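5-formyltetrahydrofolate cyclo-ligase family protein (Bacillus anthracis, PDB 2JCB) probably catalyses the ATP- and magnesium-dependent cyclisation of 5-formyltetrahydrofolate to 5,10-methenyltetrahydrofolate, returning this folate to one-carbon metabolism. Local coordinates at residues E113-P116 with A117-E120; E120-N123 with A124-D128; I187-K191 with G192-K196. All blocks are in the same frame, centred on the assembly; numbering follows the deposited sequence.

Contact 1 (E113-P116 with A117-E120); sequences EPIP and ALTE
The flat peptide carbonyl of Ile-115 is gripped on both faces, by the hydroxyl of Thr-119 from one side and the backbone N-H of Leu-118 from the other. Thr-119 OG1 donates to Ile-115 O at 2.7 Å, standing 62° out of the carbonyl plane, and Leu-118 N reaches the same oxygen at 2.9 Å across the opposite face. Neither donor lies on a lone pair in the plane, so the oxygen is held by two bonds from above and below. Thr-119 can reach it because OG1 is set between its own backbone N and carbonyl carbon (chi1 56°); the hydroxyl is also bonded to NE of Arg-96, which fixes its rotation further. Beside this polar centre, Pro-114 CB packs 3.9 Å from Thr-119 CG2, a methyl meeting a ring carbon. On the exposed side Ile-115 and Leu-118 run alongside each other in the same direction, and their CD1 methyls touch at 3.9 Å. A weak bond of 3.4 Å from Thr-119 N to Pro-116 O continues the turn. Pro-116 suits the first corner: its ring holds phi near -46°, and its nitrogen has no N-H to place. The arrangement is a 3-10 turn, reinforced by a threonine hydroxyl, that leads from strand 111-114 to the short, weakly bonded strand at about 120-121.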
# COMPACT_ATOMS: atom_id res chain seq x y z
N GLU A 113 -5.58 8.00 -10.72
CA GLU A 113 -6.76 7.23 -10.30
C GLU A 113 -7.56 6.67 -11.47
O GLU A 113 -7.52 7.24 -12.54
CB GLU A 113 -7.67 8.08 -9.42
CG GLU A 113 -7.05 8.41 -8.05
CD GLU A 113 -8.01 9.11 -7.12
OE1 GLU A 113 -8.80 9.96 -7.60
OE2 GLU A 113 -7.95 8.83 -5.90
N PRO A 114 -8.32 5.57 -11.25
CA PRO A 114 -9.14 4.98 -12.32
C PRO A 114 -10.22 5.97 -12.73
O PRO A 114 -10.80 6.63 -11.86
CB PRO A 114 -9.79 3.76 -11.64
CG PRO A 114 -9.70 4.03 -10.16
CD PRO A 114 -8.48 4.86 -9.97
N ILE A 115 -10.50 6.05 -14.03
CA ILE A 115 -11.51 6.96 -14.54
C ILE A 115 -12.87 6.28 -14.31
O ILE A 115 -13.12 5.21 -14.87
CB ILE A 115 -11.30 7.23 -16.06
CG1 ILE A 115 -9.90 7.80 -16.33
CG2 ILE A 115 -12.43 8.10 -16.61
CD1 ILE A 115 -9.44 7.72 -17.78
N PRO A 116 -13.71 6.85 -13.42
CA PRO A 116 -15.00 6.21 -13.13
C PRO A 116 -15.75 5.74 -14.38
O PRO A 116 -16.24 4.63 -14.40
CB PRO A 116 -15.80 7.31 -12.42
CG PRO A 116 -14.78 8.09 -11.72
CD PRO A 116 -13.55 8.09 -12.63
N ALA A 117 -15.81 6.59 -15.42
CA ALA A 117 -16.58 6.26 -16.62
C ALA A 117 -16.04 5.04 -17.40
O ALA A 117 -16.78 4.40 -18.14
CB ALA A 117 -16.69 7.48 -17.53
N LEU A 118 -14.76 4.72 -17.17
CA LEU A 118 -14.08 3.66 -17.92
C LEU A 118 -13.70 2.46 -17.08
O LEU A 118 -13.01 1.58 -17.56
CB LEU A 118 -12.83 4.21 -18.61
CG LEU A 118 -13.08 5.36 -19.62
CD1 LEU A 118 -11.75 5.77 -20.23
CD2 LEU A 118 -14.09 4.97 -20.69
N THR A 119 -14.13 2.42 -15.82
CA THR A 119 -13.70 1.34 -14.94
C THR A 119 -14.85 0.87 -14.08
O THR A 119 -15.82 1.62 -13.85
CB THR A 119 -12.53 1.82 -14.04
OG1 THR A 119 -12.92 2.99 -13.29
CG2 THR A 119 -11.26 2.13 -14.87
N GLU A 120 -14.77 -0.38 -13.60
CA GLU A 120 -15.89 -0.97 -12.87
C GLU A 120 -15.47 -1.17 -11.44
O GLU A 120 -14.42 -1.77 -11.20
CB GLU A 120 -16.33 -2.30 -13.48
CG GLU A 120 -17.22 -2.12 -14.69
CD GLU A 120 -17.46 -3.42 -15.46
OE1 GLU A 120 -18.44 -3.46 -16.22
OE2 GLU A 120 -16.66 -4.37 -15.31

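Contact 2 (E120-N123 with A124-D128); sequences EEVN and ADEID
Val-122 packs tightly against the chain that folds back on it: its CG1 methyl lies 3.7 Å from Glu-126 CB and 4.0 Å from Ile-127 CG1. This branch is anti to the backbone N (chi1 179°), which aims it at the returning residues, and the Glu-126 side chain passes it at about a right angle. Ile-127 CG1 also comes within 3.6 Å of Asn-123 O, so a branched aliphatic residue fills the inner side of the turn. The turn itself is held by Glu-126 N, bonded to Asn-123 O at 2.9 Å. The solvent side is looser and polar. There Asn-123 OD1 accepts from Asp-125 N at 3.0 Å, almost straight (173°) and on a lone pair in the amide plane. This is an Asx turn at the start of the 3-10 segment 124-126, a place asparagine suits because its short side chain mimics a backbone carbonyl. The Asp-125 carboxylate lies nearly parallel to that amide, 13° between the planes, with Asn-123 OD1 over its carbon at 3.2 Å; these oxygens are all acceptors and do not bond one another. The extended Glu-126 chain passes Val-122, and its OE2 forms a salt bridge with Arg-80. Inward, Val-122 and Ile-127 rest on Val-82 of strand 80-87, Ile-127 also meets Phe-95 of strand 92-98, and Ala-124 touches Tyr-154 of helix 150-154.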
# COMPACT_ATOMS: atom_id res chain seq x y z
N GLU A 120 -14.77 -0.38 -13.60
CA GLU A 120 -15.89 -0.97 -12.87
C GLU A 120 -15.47 -1.17 -11.44
O GLU A 120 -14.42 -1.77 -11.20
CB GLU A 120 -16.33 -2.30 -13.48
CG GLU A 120 -17.22 -2.12 -14.69
CD GLU A 120 -17.46 -3.42 -15.46
OE1 GLU A 120 -18.44 -3.46 -16.22
OE2 GLU A 120 -16.66 -4.37 -15.31
N GLU A 121 -16.28 -0.68 -10.50
CA GLU A 121 -16.04 -0.92 -9.08
C GLU A 121 -16.11 -2.41 -8.78
O GLU A 121 -17.03 -3.11 -9.28
CB GLU A 121 -17.13 -0.27 -8.24
CG GLU A 121 -16.70 -0.15 -6.80
CD GLU A 121 -17.68 0.66 -6.02
OE1 GLU A 121 -18.81 0.14 -5.75
OE2 GLU A 121 -17.35 1.84 -5.73
N VAL A 122 -15.20 -2.87 -7.93
CA VAL A 122 -15.17 -4.26 -7.45
C VAL A 122 -15.37 -4.27 -5.93
O VAL A 122 -14.69 -3.55 -5.20
CB VAL A 122 -13.85 -4.98 -7.88
CG1 VAL A 122 -13.82 -6.41 -7.35
CG2 VAL A 122 -13.75 -5.03 -9.38
N ASN A 123 -16.35 -5.05 -5.48
CA ASN A 123 -16.71 -5.21 -4.06
C ASN A 123 -15.54 -5.79 -3.27
O ASN A 123 -14.84 -6.64 -3.79
CB ASN A 123 -17.92 -6.16 -3.97
CG ASN A 123 -18.62 -6.12 -2.61
OD1 ASN A 123 -18.06 -6.49 -1.57
ND2 ASN A 123 -19.88 -5.71 -2.63
N ALA A 124 -15.34 -5.31 -2.04
CA ALA A 124 -14.28 -5.82 -1.15
C ALA A 124 -14.29 -7.35 -0.98
O ALA A 124 -13.22 -7.96 -0.88
CB ALA A 124 -14.37 -5.14 0.21
N ASP A 125 -15.47 -7.97 -0.97
CA ASP A 125 -15.54 -9.42 -0.79
C ASP A 125 -15.09 -10.19 -2.05
O ASP A 125 -15.05 -11.42 -2.06
CB ASP A 125 -16.94 -9.84 -0.30
CG ASP A 125 -18.02 -9.65 -1.36
OD1 ASP A 125 -17.69 -9.65 -2.58
OD2 ASP A 125 -19.22 -9.52 -0.97
N GLU A 126 -14.76 -9.47 -3.13
CA GLU A 126 -14.26 -10.07 -4.39
C GLU A 126 -12.75 -9.85 -4.60
O GLU A 126 -12.17 -10.29 -5.61
CB GLU A 126 -15.02 -9.47 -5.56
CG GLU A 126 -16.39 -10.03 -5.68
CD GLU A 126 -17.05 -9.67 -6.99
OE1 GLU A 126 -18.29 -9.55 -6.99
OE2 GLU A 126 -16.31 -9.52 -8.01
N ILE A 127 -12.11 -9.19 -3.66
CA ILE A 127 -10.71 -8.86 -3.78
C ILE A 127 -9.95 -9.83 -2.86
O ILE A 127 -10.21 -9.86 -1.67
CB ILE A 127 -10.43 -7.36 -3.39
CG1 ILE A 127 -11.24 -6.38 -4.29
CG2 ILE A 127 -8.90 -7.09 -3.38
CD1 ILE A 127 -11.24 -4.91 -3.83
N ASP A 128 -9.07 -10.64 -3.42
CA ASP A 128 -8.41 -11.73 -2.68
C ASP A 128 -7.26 -11.23 -1.80
O ASP A 128 -7.10 -11.68 -0.63
CB ASP A 128 -7.97 -12.83 -3.63
CG ASP A 128 -9.11 -13.42 -4.39
OD1 ASP A 128 -10.17 -13.74 -3.77
OD2 ASP A 128 -8.97 -13.58 -5.62

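Contact 3 (I187-K191 with G192-K196); sequences IITEK and GTMVK
A beta hairpin of strands 186-189 and 192-195 brings Ile-187 opposite Met-194 and Ile-188 opposite Thr-193, the short segments running antiparallel at 163°. Ile-187 and Met-194 form a hydrogen-bonded pair: Ile-187 N to Met-194 O and Met-194 N to Ile-187 O are both 2.9 Å. Nearer the turn, Thr-189 N bonds Gly-192 O at 2.9 Å, while the return bond, Gly-192 N to Thr-189 O, is weak at 3.5 Å. Glu-190 and Lys-191 make the bend, and the Thr-189 hydroxyl stiffens it as an ST turn, OG1 accepting from Lys-191 N at 3.1 Å. Gly-192 then takes a positive phi of 149°, where a residue without CB avoids the carbonyl oxygen of Lys-191. The faces differ. On one, Ile-188 and Thr-193 run abreast, CG1 of the isoleucine against CG2 of the threonine at 4.1 Å, and Ile-188 goes on to pack on Leu-163 and Leu-165 of strand 161-165 and on helix 29-44. On the other, a turn about the CB-CG bond (chi2 87°) folds the Met-194 chain back across the Thr-189 side chain, bringing Met-194 SD to 4.0 Å from Thr-189 CG2. Met-171 packs against both Ile-187 and Met-194 there. The beta-branched residues suit the extended backbone, and flexible methionine adapts to the surface it covers. Four backbone bonds, one of them weak, thus join the strands while apolar groups meet on both faces, so the hairpin is held by main-chain bonding and apolar contact rather than by a charged pair across it.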
# COMPACT_ATOMS: atom_id res chain seq x y z
N ILE A 187 4.43 -8.06 6.08
CA ILE A 187 5.23 -6.95 5.51
C ILE A 187 6.41 -7.67 4.78
O ILE A 187 7.05 -8.56 5.37
CB ILE A 187 5.73 -5.91 6.56
CG1 ILE A 187 4.53 -5.25 7.30
CG2 ILE A 187 6.58 -4.81 5.88
CD1 ILE A 187 4.78 -4.99 8.70
N ILE A 188 6.64 -7.33 3.52
CA ILE A 188 7.78 -7.84 2.75
C ILE A 188 8.79 -6.69 2.59
O ILE A 188 8.41 -5.63 2.03
CB ILE A 188 7.33 -8.31 1.39
CG1 ILE A 188 6.21 -9.37 1.52
CG2 ILE A 188 8.51 -8.88 0.62
CD1 ILE A 188 5.63 -9.70 0.24
N THR A 189 10.03 -6.89 3.02
CA THR A 189 11.12 -5.95 2.82
C THR A 189 12.17 -6.64 1.98
O THR A 189 11.98 -7.82 1.57
CB THR A 189 11.77 -5.48 4.16
OG1 THR A 189 12.55 -6.55 4.71
CG2 THR A 189 10.71 -4.98 5.19
N GLU A 190 13.30 -5.98 1.76
CA GLU A 190 14.32 -6.63 0.93
C GLU A 190 15.08 -7.69 1.77
O GLU A 190 15.91 -8.42 1.22
CB GLU A 190 15.31 -5.59 0.36
CG GLU A 190 16.24 -4.95 1.43
CD GLU A 190 15.64 -3.76 2.19
OE1 GLU A 190 14.42 -3.54 2.25
OE2 GLU A 190 16.44 -3.05 2.79
N LYS A 191 14.86 -7.70 3.07
CA LYS A 191 15.55 -8.58 4.00
C LYS A 191 14.69 -9.80 4.42
O LYS A 191 15.22 -10.70 5.08
CB LYS A 191 15.90 -7.80 5.29
CG LYS A 191 16.97 -6.72 5.23
CD LYS A 191 17.14 -6.14 6.61
CE LYS A 191 18.08 -5.00 6.56
NZ LYS A 191 18.57 -4.69 7.93
N GLY A 192 13.41 -9.81 4.07
CA GLY A 192 12.53 -10.94 4.47
C GLY A 192 11.10 -10.50 4.67
O GLY A 192 10.61 -9.58 4.01
N THR A 193 10.43 -11.16 5.62
CA THR A 193 9.00 -10.91 5.84
C THR A 193 8.76 -10.85 7.33
O THR A 193 9.45 -11.50 8.11
CB THR A 193 8.09 -11.98 5.24
OG1 THR A 193 8.31 -13.26 5.89
CG2 THR A 193 8.27 -12.11 3.73
N MET A 194 7.76 -10.04 7.72
CA MET A 194 7.29 -9.96 9.10
C MET A 194 5.86 -10.43 8.97
O MET A 194 5.13 -9.98 8.07
CB MET A 194 7.39 -8.51 9.63
CG MET A 194 8.86 -7.95 9.87
SD MET A 194 9.74 -7.14 8.45
CE MET A 194 11.19 -6.51 9.35
N VAL A 195 5.47 -11.41 9.78
CA VAL A 195 4.13 -11.98 9.64
C VAL A 195 3.41 -11.97 10.97
O VAL A 195 4.04 -12.08 12.05
CB VAL A 195 4.16 -13.41 9.03
CG1 VAL A 195 2.78 -13.88 8.65
CG2 VAL A 195 5.05 -13.46 7.80
N LYS A 196 2.10 -11.78 10.89
CA LYS A 196 1.18 -12.00 11.99
C LYS A 196 0.88 -13.52 12.04
O LYS A 196 0.41 -14.09 11.05
CB LYS A 196 -0.09 -11.18 11.70
CG LYS A 196 -1.00 -10.98 12.90
CD LYS A 196 -2.44 -10.75 12.45
CE LYS A 196 -2.69 -9.33 11.96
NZ LYS A 196 -4.17 -9.09 11.91

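From the N terminus, contact 1 closes the turn after strand 111-114, the partner of 104-108, and hands the chain to the short, weakly bonded strand at about 120-121. Contact 2 takes over at the shared Glu-120 and closes the next turn, which delivers the chain toward strand 129-131 inside the main sheet. These two are chained end to end rather than nested or crossed, their centres about 14 Å apart. Contact 3 comes much later, in series with both, closing the C-terminal hairpin on the other side of the chain's centre from contact 1, with about 32 Å between their centres. Contacts 2 and 3 reach the same mixed sheet, whose outermost strands within this chain are 120-121 and 192-195.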